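Local coordinates for protein DNA alpha-glucosyltransferase (Enterobacteria phage T4, PDB 1XV5) that is a phage T4 glycosyltransferase of the GT-B clan, with two Rossmann-like domains around a cleft that holds uridine-5'-diphosphate in this model, at residues L235-A240 / Y251-N256; L302-E307 / F392-D397; E328-R333 / T337-H342. All coordinates share one frame; numbering follows the deposited sequence.

Interaction 1: L235-A240 / Y251-N256; sequences LERSPA and YEYYGN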
loop_
_atom_site.group_PDB
_atom_site.type_symbol
_atom_site.label_atom_id
_atom_site.label_comp_id
_atom_site.label_asym_id
_atom_site.label_seq_id
_atom_site.Cartn_x
_atom_site.Cartn_y
_atom_site.Cartn_z
ATOM N N LEU A 235 -0.301 -10.680 9.468
ATOM C CA LEU A 235 0.170 -10.225 10.776
ATOM C C LEU A 235 1.469 -10.894 11.208
ATOM O O LEU A 235 1.461 -12.003 11.742
ATOM C CB LEU A 235 -0.907 -10.466 11.838
ATOM C CG LEU A 235 -2.224 -9.695 11.694
ATOM C CD1 LEU A 235 -3.146 -10.063 12.847
ATOM C CD2 LEU A 235 -1.962 -8.193 11.678
ATOM N N GLU A 236 2.583 -10.205 10.977
ATOM C CA GLU A 236 3.895 -10.721 11.336
ATOM C C GLU A 236 4.129 -10.585 12.837
ATOM O O GLU A 236 3.529 -9.731 13.493
ATOM C CB GLU A 236 4.991 -9.956 10.583
ATOM C CG GLU A 236 5.371 -8.582 11.180
ATOM C CD GLU A 236 4.383 -7.462 10.864
ATOM O OE1 GLU A 236 4.642 -6.318 11.291
ATOM O OE2 GLU A 236 3.357 -7.709 10.196
ATOM N N ARG A 237 4.999 -11.432 13.380
ATOM C CA ARG A 237 5.308 -11.358 14.797
ATOM C C ARG A 237 6.243 -10.178 15.016
ATOM O O ARG A 237 7.088 -9.866 14.172
ATOM C CB ARG A 237 5.958 -12.655 15.288
ATOM C CG ARG A 237 4.969 -13.793 15.500
ATOM C CD ARG A 237 5.602 -14.932 16.281
ATOM N NE ARG A 237 6.092 -14.471 17.578
ATOM C CZ ARG A 237 5.314 -14.166 18.614
ATOM N NH1 ARG A 237 3.997 -14.281 18.524
ATOM N NH2 ARG A 237 5.856 -13.723 19.738
ATOM N N SER A 238 6.070 -9.516 16.150
ATOM C CA SER A 238 6.867 -8.347 16.497
ATOM C C SER A 238 6.357 -7.889 17.851
ATOM O O SER A 238 5.375 -8.431 18.358
ATOM C CB SER A 238 6.627 -7.235 15.477
ATOM O OG SER A 238 5.281 -6.788 15.553
ATOM N N PRO A 239 7.019 -6.894 18.463
ATOM C CA PRO A 239 6.534 -6.434 19.764
ATOM C C PRO A 239 5.056 -6.045 19.697
ATOM O O PRO A 239 4.300 -6.305 20.625
ATOM C CB PRO A 239 7.444 -5.250 20.061
ATOM C CG PRO A 239 8.762 -5.728 19.503
ATOM C CD PRO A 239 8.345 -6.320 18.161
ATOM N N ALA A 240 4.643 -5.431 18.593
ATOM C CA ALA A 240 3.245 -5.033 18.449
ATOM C C ALA A 240 2.344 -6.264 18.466
ATOM O O ALA A 240 1.264 -6.249 19.060
ATOM C CB ALA A 240 3.049 -4.251 17.151
ATOM N N TYR A 251 -6.686 -16.278 19.600
ATOM C CA TYR A 251 -6.358 -16.421 18.188
ATOM C C TYR A 251 -5.519 -17.670 17.975
ATOM O O TYR A 251 -4.950 -18.222 18.917
ATOM C CB TYR A 251 -5.581 -15.195 17.681
ATOM C CG TYR A 251 -4.196 -15.045 18.279
ATOM C CD1 TYR A 251 -3.119 -15.793 17.804
ATOM C CD2 TYR A 251 -3.972 -14.174 19.346
ATOM C CE1 TYR A 251 -1.849 -15.679 18.381
ATOM C CE2 TYR A 251 -2.717 -14.052 19.927
ATOM C CZ TYR A 251 -1.660 -14.806 19.445
ATOM O OH TYR A 251 -0.421 -14.693 20.033
ATOM N N GLU A 252 -5.464 -18.116 16.728
ATOM C CA GLU A 252 -4.662 -19.268 16.355
ATOM C C GLU A 252 -3.815 -18.751 15.200
ATOM O O GLU A 252 -4.331 -18.184 14.237
ATOM C CB GLU A 252 -5.567 -20.448 15.987
ATOM C CG GLU A 252 -6.056 -21.159 17.257
ATOM C CD GLU A 252 -7.202 -22.132 17.045
ATOM O OE1 GLU A 252 -7.563 -22.820 18.024
ATOM O OE2 GLU A 252 -7.747 -22.212 15.926
ATOM N N TYR A 253 -2.505 -18.916 15.340
ATOM C CA TYR A 253 -1.529 -18.404 14.385
ATOM C C TYR A 253 -0.931 -19.480 13.493
ATOM O O TYR A 253 -0.564 -20.554 13.971
ATOM C CB TYR A 253 -0.417 -17.722 15.182
ATOM C CG TYR A 253 0.458 -16.773 14.409
ATOM C CD1 TYR A 253 0.032 -15.474 14.127
ATOM C CD2 TYR A 253 1.741 -17.147 14.014
ATOM C CE1 TYR A 253 0.866 -14.573 13.483
ATOM C CE2 TYR A 253 2.580 -16.254 13.368
ATOM C CZ TYR A 253 2.138 -14.968 13.109
ATOM O OH TYR A 253 2.977 -14.075 12.490
ATOM N N TYR A 254 -0.810 -19.181 12.201
ATOM C CA TYR A 254 -0.262 -20.142 11.249
ATOM C C TYR A 254 0.666 -19.528 10.218
ATOM O O TYR A 254 0.564 -18.345 9.893
ATOM C CB TYR A 254 -1.377 -20.833 10.461
ATOM C CG TYR A 254 -2.524 -21.358 11.276
ATOM C CD1 TYR A 254 -3.516 -20.498 11.753
ATOM C CD2 TYR A 254 -2.627 -22.716 11.567
ATOM C CE1 TYR A 254 -4.582 -20.982 12.500
ATOM C CE2 TYR A 254 -3.692 -23.210 12.315
ATOM C CZ TYR A 254 -4.664 -22.338 12.777
ATOM O OH TYR A 254 -5.725 -22.820 13.510
ATOM N N GLY A 255 1.562 -20.363 9.699
ATOM C CA GLY A 255 2.465 -19.953 8.642
ATOM C C GLY A 255 1.855 -20.605 7.408
ATOM O O GLY A 255 0.912 -21.387 7.539
ATOM N N ASN A 256 2.374 -20.316 6.221
ATOM C CA ASN A 256 1.815 -20.895 5.002
ATOM C C ASN A 256 1.886 -22.419 4.938
ATOM O O ASN A 256 1.016 -23.066 4.352
ATOM C CB ASN A 256 2.498 -20.291 3.774
ATOM C CG ASN A 256 1.933 -18.931 3.406
ATOM O OD1 ASN A 256 0.814 -18.830 2.896
ATOM N ND2 ASN A 256 2.695 -17.878 3.678
#
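Tyr253 reaches from the edge strand of the C-terminal Rossmann-like domain to the loop in front of helix 239-246, where it meets Leu235 and Arg237. Its CG stands anti to the backbone N (chi1 -162°), which sends the phenol away from strand 251-254 and across to the other segment. There Tyr253 OH donates a hydrogen bond to Leu235 O at 2.7 Å. That oxygen lies at the ring edge, in the ring plane, and Tyr253 CE1 also comes within 3.2 Å of it. The hydroxyl position deserves some caution, because it sits too close to an atom elsewhere in the model. Arg237 CG makes a van der Waals contact at the phenol end, 3.9 Å from Tyr253 CZ, approaching obliquely, while the guanidinium stands almost perpendicular to the phenol ring, with 88° between the planes. The Arg237 N lies near the same hydroxyl, but the angle is too poor for a bond. Leu235 gives mainly its carbonyl here. Its side chain, no closer than 4.8 Å to 251-256, turns instead to Ile272 and Phe241. Strand 229-233, helix 239-246 and strand 251-254 form a beta-alpha-beta crossover that skips over strand 270-273, and the contact bridges the start of that connection and its returning strand. Phe241 also meets the Tyr253 ring, while Glu236 turns its carboxylate to a salt bridge with Arg47. If the hydroxyl is placed correctly, one phenol-to-carbonyl bond carries the polar part, and the arginine contributes hydrocarbon rather than charge.

Interaction 2: L302-E307 / F392-D397; sequences LQRSLE and FKEQFD. With UDP (uridine-5'-diphosphate), chain C.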
loop_
_atom_site.group_PDB
_atom_site.type_symbol
_atom_site.label_atom_id
_atom_site.label_comp_id
_atom_site.label_asym_id
_atom_site.label_seq_id
_atom_site.Cartn_x
_atom_site.Cartn_y
_atom_site.Cartn_z
ATOM N N LEU A 302 -4.679 11.695 4.926
ATOM C CA LEU A 302 -5.607 11.280 3.881
ATOM C C LEU A 302 -6.077 12.371 2.928
ATOM O O LEU A 302 -6.607 13.395 3.358
ATOM C CB LEU A 302 -6.829 10.621 4.533
ATOM C CG LEU A 302 -6.517 9.398 5.406
ATOM C CD1 LEU A 302 -7.751 8.995 6.205
ATOM C CD2 LEU A 302 -6.046 8.242 4.530
ATOM N N GLN A 303 -5.889 12.134 1.631
ATOM C CA GLN A 303 -6.325 13.072 0.603
ATOM C C GLN A 303 -7.155 12.294 -0.421
ATOM O O GLN A 303 -8.384 12.380 -0.410
ATOM C CB GLN A 303 -5.120 13.755 -0.066
ATOM C CG GLN A 303 -5.505 14.975 -0.910
ATOM C CD GLN A 303 -4.353 15.951 -1.102
ATOM O OE1 GLN A 303 -3.601 16.227 -0.167
ATOM N NE2 GLN A 303 -4.226 16.498 -2.310
ATOM N N ARG A 304 -6.495 11.523 -1.286
ATOM C CA ARG A 304 -7.194 10.715 -2.293
ATOM C C ARG A 304 -6.718 9.264 -2.288
ATOM O O ARG A 304 -7.323 8.409 -2.917
ATOM C CB ARG A 304 -6.948 11.250 -3.716
ATOM C CG ARG A 304 -7.527 12.620 -4.041
ATOM C CD ARG A 304 -7.206 12.988 -5.497
ATOM N NE ARG A 304 -5.764 13.051 -5.735
ATOM C CZ ARG A 304 -5.197 13.035 -6.940
ATOM N NH1 ARG A 304 -3.874 13.093 -7.055
ATOM N NH2 ARG A 304 -5.947 12.955 -8.030
ATOM N N SER A 305 -5.638 8.983 -1.571
ATOM C CA SER A 305 -5.075 7.642 -1.584
ATOM C C SER A 305 -5.681 6.525 -0.743
ATOM O O SER A 305 -5.684 6.591 0.488
ATOM C CB SER A 305 -3.581 7.713 -1.247
ATOM O OG SER A 305 -2.898 8.601 -2.111
ATOM N N LEU A 306 -6.202 5.505 -1.419
ATOM C CA LEU A 306 -6.677 4.320 -0.721
ATOM C C LEU A 306 -5.387 3.510 -0.768
ATOM O O LEU A 306 -4.439 3.894 -1.467
ATOM C CB LEU A 306 -7.775 3.585 -1.496
ATOM C CG LEU A 306 -9.208 4.064 -1.259
ATOM C CD1 LEU A 306 -10.152 3.303 -2.182
ATOM C CD2 LEU A 306 -9.592 3.849 0.211
ATOM N N GLU A 307 -5.333 2.415 -0.026
ATOM C CA GLU A 307 -4.145 1.572 -0.010
ATOM C C GLU A 307 -4.351 0.380 -0.929
ATOM O O GLU A 307 -5.471 0.111 -1.370
ATOM C CB GLU A 307 -3.873 1.097 1.414
ATOM C CG GLU A 307 -3.592 2.238 2.361
ATOM C CD GLU A 307 -3.379 1.776 3.781
ATOM O OE1 GLU A 307 -4.378 1.543 4.495
ATOM O OE2 GLU A 307 -2.205 1.633 4.172
ATOM N N PHE A 392 -1.660 6.702 -13.071
ATOM C CA PHE A 392 -0.304 6.773 -13.605
ATOM C C PHE A 392 -0.221 7.759 -14.773
ATOM O O PHE A 392 0.839 8.335 -15.037
ATOM C CB PHE A 392 0.198 5.378 -14.009
ATOM C CG PHE A 392 0.812 4.609 -12.866
ATOM C CD1 PHE A 392 0.390 3.318 -12.564
ATOM C CD2 PHE A 392 1.805 5.190 -12.078
ATOM C CE1 PHE A 392 0.946 2.614 -11.491
ATOM C CE2 PHE A 392 2.368 4.495 -11.000
ATOM C CZ PHE A 392 1.935 3.205 -10.709
ATOM N N LYS A 393 -1.341 7.967 -15.460
ATOM C CA LYS A 393 -1.378 8.930 -16.559
ATOM C C LYS A 393 -1.272 10.321 -15.941
ATOM O O LYS A 393 -0.522 11.173 -16.419
ATOM C CB LYS A 393 -2.688 8.807 -17.342
ATOM C CG LYS A 393 -2.961 9.979 -18.284
ATOM C CD LYS A 393 -1.868 10.126 -19.327
ATOM C CE LYS A 393 -2.030 11.405 -20.141
ATOM N NZ LYS A 393 -3.375 11.509 -20.762
ATOM N N GLU A 394 -2.027 10.541 -14.864
ATOM C CA GLU A 394 -2.006 11.821 -14.165
ATOM C C GLU A 394 -0.578 12.123 -13.701
ATOM O O GLU A 394 -0.080 13.234 -13.871
ATOM C CB GLU A 394 -2.936 11.782 -12.944
ATOM C CG GLU A 394 -3.006 13.100 -12.175
ATOM C CD GLU A 394 -3.776 12.986 -10.866
ATOM O OE1 GLU A 394 -4.914 12.469 -10.882
ATOM O OE2 GLU A 394 -3.241 13.419 -9.824
ATOM N N GLN A 395 0.077 11.122 -13.121
ATOM C CA GLN A 395 1.437 11.289 -12.624
ATOM C C GLN A 395 2.423 11.500 -13.766
ATOM O O GLN A 395 3.337 12.313 -13.660
ATOM C CB GLN A 395 1.834 10.071 -11.779
ATOM C CG GLN A 395 0.887 9.869 -10.596
ATOM C CD GLN A 395 1.044 8.535 -9.896
ATOM O OE1 GLN A 395 0.103 8.045 -9.265
ATOM N NE2 GLN A 395 2.231 7.943 -9.988
ATOM N N PHE A 396 2.228 10.774 -14.860
ATOM C CA PHE A 396 3.108 10.901 -16.016
ATOM C C PHE A 396 3.051 12.323 -16.570
ATOM O O PHE A 396 4.077 12.896 -16.942
ATOM C CB PHE A 396 2.705 9.894 -17.097
ATOM C CG PHE A 396 3.567 9.949 -18.329
ATOM C CD1 PHE A 396 3.264 10.820 -19.372
ATOM C CD2 PHE A 396 4.693 9.140 -18.441
ATOM C CE1 PHE A 396 4.070 10.884 -20.506
ATOM C CE2 PHE A 396 5.508 9.198 -19.576
ATOM C CZ PHE A 396 5.192 10.072 -20.607
ATOM N N ASP A 397 1.853 12.894 -16.621
ATOM C CA ASP A 397 1.693 14.252 -17.130
ATOM C C ASP A 397 2.409 15.266 -16.244
ATOM O O ASP A 397 2.983 16.238 -16.738
ATOM C CB ASP A 397 0.207 14.595 -17.248
ATOM C CG ASP A 397 -0.460 13.872 -18.401
ATOM O OD1 ASP A 397 -1.706 13.896 -18.485
ATOM O OD2 ASP A 397 0.268 13.286 -19.230
HETATM N N1 UDP C . 1.041 -7.813 0.995
HETATM C C2 UDP C . 1.418 -9.087 0.622
HETATM N N3 UDP C . 1.733 -9.924 1.662
HETATM C C4 UDP C . 1.700 -9.621 3.011
HETATM C C5 UDP C . 1.287 -8.284 3.314
HETATM C C6 UDP C . 0.982 -7.446 2.318
HETATM O O2 UDP C . 1.461 -9.449 -0.542
HETATM O O4 UDP C . 2.011 -10.482 3.833
HETATM C "C1'" UDP C . 0.714 -6.862 -0.073
HETATM C "C2'" UDP C . -0.704 -6.306 -0.022
HETATM O "O2'" UDP C . -1.629 -7.216 -0.580
HETATM C "C3'" UDP C . -0.518 -5.027 -0.829
HETATM C "C4'" UDP C . 0.836 -4.537 -0.320
HETATM O "O4'" UDP C . 1.554 -5.738 0.072
HETATM O "O3'" UDP C . -0.429 -5.352 -2.216
HETATM C "C5'" UDP C . 0.772 -3.584 0.858
HETATM O "O5'" UDP C . 0.424 -2.281 0.404
HETATM P PA UDP C . -0.651 -1.365 1.145
HETATM O O1A UDP C . -0.710 -0.114 0.361
HETATM O O2A UDP C . -1.894 -2.154 1.348
HETATM O O3A UDP C . -0.028 -1.064 2.628
HETATM P PB UDP C . 1.516 -0.885 3.150
HETATM O O1B UDP C . 1.483 0.134 4.231
HETATM O O2B UDP C . 2.056 -2.231 3.442
HETATM O O3B UDP C . 2.289 -0.277 1.903
#
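Arg304 and Glu394 form an end-on, two-pronged salt bridge that ties a loop of the C-terminal Rossmann-like domain to the last helix of this GT-B fold, 388-399. The two side chains approach from opposite directions across backbones that stay far apart, with 13.0 Å between Arg304 CA and Glu394 CA. The tight part is confined to their ends. Arg304 NH1 donates to Glu394 OE2 at 2.9 Å, and Arg304 NH2 donates to Glu394 OE1 at 3.1 Å with a nearly straight angle of 165°. Both oxygens use their syn lone pairs, and guanidinium and carboxylate are close to coplanar, 23° apart, so the paired bonds fix the rotation of each flat group. The arginine chain runs extended to CD and bends at chi3 (-61°) to present this end, whereas the glutamate is extended beyond CG. Asn174 takes a further bond from NH1 and steadies the guanidinium. Elsewhere the contact is loose: the two segments bury just 80 Å² between them, all of it from this pair, at the surface. On either side of Glu394 in sequence, exposed Lys393 and Asp397 are joined by a long salt bridge, while Phe392 and Phe396 pack on helix 17-30 of the N-terminal domain. The loop, by contrast, dives into the protein: buried Leu306 rests on helix 368-386, and Glu307, whose carboxylate is held by Lys210, Ser295 and Gln293, lines the nucleotide pocket, its CB 3.5 Å from O1A of uridine-5'-diphosphate.

Interaction 3: E328-R333 / T337-H342; sequences ENLKFR and TPLTSH. With EDO (1,2-ethanediol), chain F.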
loop_
_atom_site.group_PDB
_atom_site.type_symbol
_atom_site.label_atom_id
_atom_site.label_comp_id
_atom_site.label_asym_id
_atom_site.label_seq_id
_atom_site.Cartn_x
_atom_site.Cartn_y
_atom_site.Cartn_z
ATOM N N GLU A 328 -14.750 8.810 4.834
ATOM C CA GLU A 328 -15.196 10.186 5.022
ATOM C C GLU A 328 -14.064 11.183 4.793
ATOM O O GLU A 328 -14.297 12.302 4.325
ATOM C CB GLU A 328 -15.748 10.377 6.440
ATOM C CG GLU A 328 -17.081 9.687 6.688
ATOM C CD GLU A 328 -17.520 9.753 8.141
ATOM O OE1 GLU A 328 -18.704 9.467 8.413
ATOM O OE2 GLU A 328 -16.683 10.081 9.010
ATOM N N ASN A 329 -12.842 10.769 5.117
ATOM C CA ASN A 329 -11.664 11.625 4.995
ATOM C C ASN A 329 -10.982 11.600 3.632
ATOM O O ASN A 329 -10.104 12.422 3.364
ATOM C CB ASN A 329 -10.635 11.249 6.069
ATOM C CG ASN A 329 -11.134 11.502 7.479
ATOM O OD1 ASN A 329 -10.622 10.926 8.444
ATOM N ND2 ASN A 329 -12.124 12.373 7.610
ATOM N N LEU A 330 -11.362 10.655 2.779
ATOM C CA LEU A 330 -10.769 10.556 1.449
ATOM C C LEU A 330 -11.722 11.114 0.401
ATOM O O LEU A 330 -12.937 11.002 0.539
ATOM C CB LEU A 330 -10.439 9.099 1.113
ATOM C CG LEU A 330 -9.199 8.514 1.791
ATOM C CD1 LEU A 330 -9.117 7.030 1.499
ATOM C CD2 LEU A 330 -7.950 9.237 1.289
ATOM N N LYS A 331 -11.156 11.706 -0.647
ATOM C CA LYS A 331 -11.946 12.285 -1.725
ATOM C C LYS A 331 -11.829 11.489 -3.026
ATOM O O LYS A 331 -10.737 11.096 -3.436
ATOM C CB LYS A 331 -11.517 13.732 -1.974
ATOM C CG LYS A 331 -11.757 14.669 -0.801
ATOM C CD LYS A 331 -11.443 16.105 -1.187
ATOM C CE LYS A 331 -11.640 17.061 -0.024
ATOM N NZ LYS A 331 -10.605 16.885 1.033
ATOM N N PHE A 332 -12.976 11.277 -3.665
ATOM C CA PHE A 332 -13.081 10.538 -4.923
ATOM C C PHE A 332 -12.269 11.246 -6.008
ATOM O O PHE A 332 -12.374 12.456 -6.184
ATOM C CB PHE A 332 -14.569 10.464 -5.305
ATOM C CG PHE A 332 -14.884 9.539 -6.449
ATOM C CD1 PHE A 332 -14.109 8.410 -6.709
ATOM C CD2 PHE A 332 -16.019 9.759 -7.222
ATOM C CE1 PHE A 332 -14.465 7.512 -7.720
ATOM C CE2 PHE A 332 -16.387 8.875 -8.231
ATOM C CZ PHE A 332 -15.608 7.745 -8.483
ATOM N N ARG A 333 -11.452 10.489 -6.733
ATOM C CA ARG A 333 -10.621 11.066 -7.789
ATOM C C ARG A 333 -11.451 11.817 -8.830
ATOM O O ARG A 333 -11.044 12.868 -9.329
ATOM C CB ARG A 333 -9.829 9.959 -8.490
ATOM C CG ARG A 333 -8.786 10.454 -9.504
ATOM C CD ARG A 333 -8.234 9.290 -10.334
ATOM N NE ARG A 333 -9.289 8.674 -11.135
ATOM C CZ ARG A 333 -9.723 9.148 -12.299
ATOM N NH1 ARG A 333 -9.182 10.245 -12.819
ATOM N NH2 ARG A 333 -10.725 8.547 -12.924
ATOM N N THR A 337 -15.457 14.368 -3.986
ATOM C CA THR A 337 -16.412 14.272 -2.884
ATOM C C THR A 337 -16.002 13.088 -2.006
ATOM O O THR A 337 -15.316 12.176 -2.467
ATOM C CB THR A 337 -17.847 14.045 -3.402
ATOM O OG1 THR A 337 -17.878 12.868 -4.212
ATOM C CG2 THR A 337 -18.311 15.232 -4.240
ATOM N N PRO A 338 -16.419 13.082 -0.730
ATOM C CA PRO A 338 -16.059 11.976 0.170
ATOM C C PRO A 338 -16.440 10.617 -0.417
ATOM O O PRO A 338 -17.488 10.480 -1.048
ATOM C CB PRO A 338 -16.848 12.296 1.441
ATOM C CG PRO A 338 -16.932 13.805 1.417
ATOM C CD PRO A 338 -17.251 14.082 -0.035
ATOM N N LEU A 339 -15.600 9.607 -0.207
ATOM C CA LEU A 339 -15.888 8.279 -0.736
ATOM C C LEU A 339 -17.207 7.742 -0.180
ATOM O O LEU A 339 -17.931 7.033 -0.872
ATOM C CB LEU A 339 -14.755 7.308 -0.398
ATOM C CG LEU A 339 -13.344 7.673 -0.858
ATOM C CD1 LEU A 339 -12.412 6.496 -0.545
ATOM C CD2 LEU A 339 -13.325 7.972 -2.351
ATOM N N THR A 340 -17.516 8.091 1.067
ATOM C CA THR A 340 -18.749 7.638 1.708
ATOM C C THR A 340 -20.025 8.254 1.120
ATOM O O THR A 340 -21.128 7.777 1.393
ATOM C CB THR A 340 -18.732 7.936 3.229
ATOM O OG1 THR A 340 -18.233 9.262 3.451
ATOM C CG2 THR A 340 -17.859 6.928 3.969
ATOM N N SER A 341 -19.882 9.302 0.314
ATOM C CA SER A 341 -21.051 9.955 -0.271
ATOM C C SER A 341 -21.592 9.244 -1.507
ATOM O O SER A 341 -22.514 9.738 -2.156
ATOM C CB SER A 341 -20.722 11.409 -0.629
ATOM O OG SER A 341 -19.766 11.476 -1.675
ATOM N N HIS A 342 -21.032 8.084 -1.830
ATOM C CA HIS A 342 -21.473 7.345 -3.007
ATOM C C HIS A 342 -22.111 5.999 -2.719
ATOM O O HIS A 342 -21.854 5.378 -1.688
ATOM C CB HIS A 342 -20.300 7.103 -3.956
ATOM C CG HIS A 342 -19.697 8.354 -4.506
ATOM N ND1 HIS A 342 -18.826 9.139 -3.784
ATOM C CD2 HIS A 342 -19.850 8.963 -5.704
ATOM C CE1 HIS A 342 -18.467 10.179 -4.514
ATOM N NE2 HIS A 342 -19.075 10.097 -5.683
HETATM C C1 EDO F . -11.343 10.086 -16.023
HETATM O O1 EDO F . -12.151 10.142 -14.836
HETATM C C2 EDO F . -9.998 10.798 -15.836
HETATM O O2 EDO F . -10.157 12.222 -15.716
#
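A single antiparallel beta bridge, Lys331 with Pro338, folds the chain back on itself just after helix 324-329. The two residues form a non-hydrogen-bonded pair with CA atoms 4.5 Å apart, flanked on each side by a backbone bond: Phe332 N to Thr337 O at 2.8 Å, nearly straight at 175°, and Leu339 N to Leu330 O at 3.1 Å. Pro338 CA adds a CA-H...O contact to Leu330 O. Beyond the bridge, 339-341 winds into a short 3-10 turn, whose start is gripped through Pro338 O: Ser341 N and Ser341 OG both donate to it, the hydroxyl at 2.6 Å. The bend lies in the C-terminal Rossmann-like domain, between helix 324-329 and the outermost strand 347-349 of its parallel sheet. Side chains fill it. Leu339 spreads its methyls, CD1 lying 3.7 Å from Leu330 CB and CD2 packing against the Phe332 backbone. Phe332 swings its ring to His342, its chi1 of -170° turning the ring from the backbone N, and points an edge at the imidazole face, T-shaped, centroids 4.8 Å apart and planes at 67°. Phe381 of helix 368-386 stacks on Phe332. At the outer end, Thr340 OG1 touches Glu328 CG at 3.5 Å.

How the interactions relate
Going from the N terminus, interaction 1 comes first, closing the short helical connection between 235-240 and 251-256 at one edge of the C-terminal domain's sheet. It is complete before the others begin. Interaction 2 then opens at 302-307 and closes only at 392-397, spanning 84 intervening residues and tying the loop before helix 308-316 to the final helix. Interaction 3 is nested inside that long excursion, a tight turn with three residues between its segments that ties the end of helix 324-329 to the loop leading into strand 347-349. Interactions 2 and 3 touch directly: Gln303 O probably accepts from Lys331 N, and Leu306 packs on Leu330. Interaction 1 stays separate, its centre about 32 Å from that of interaction 2.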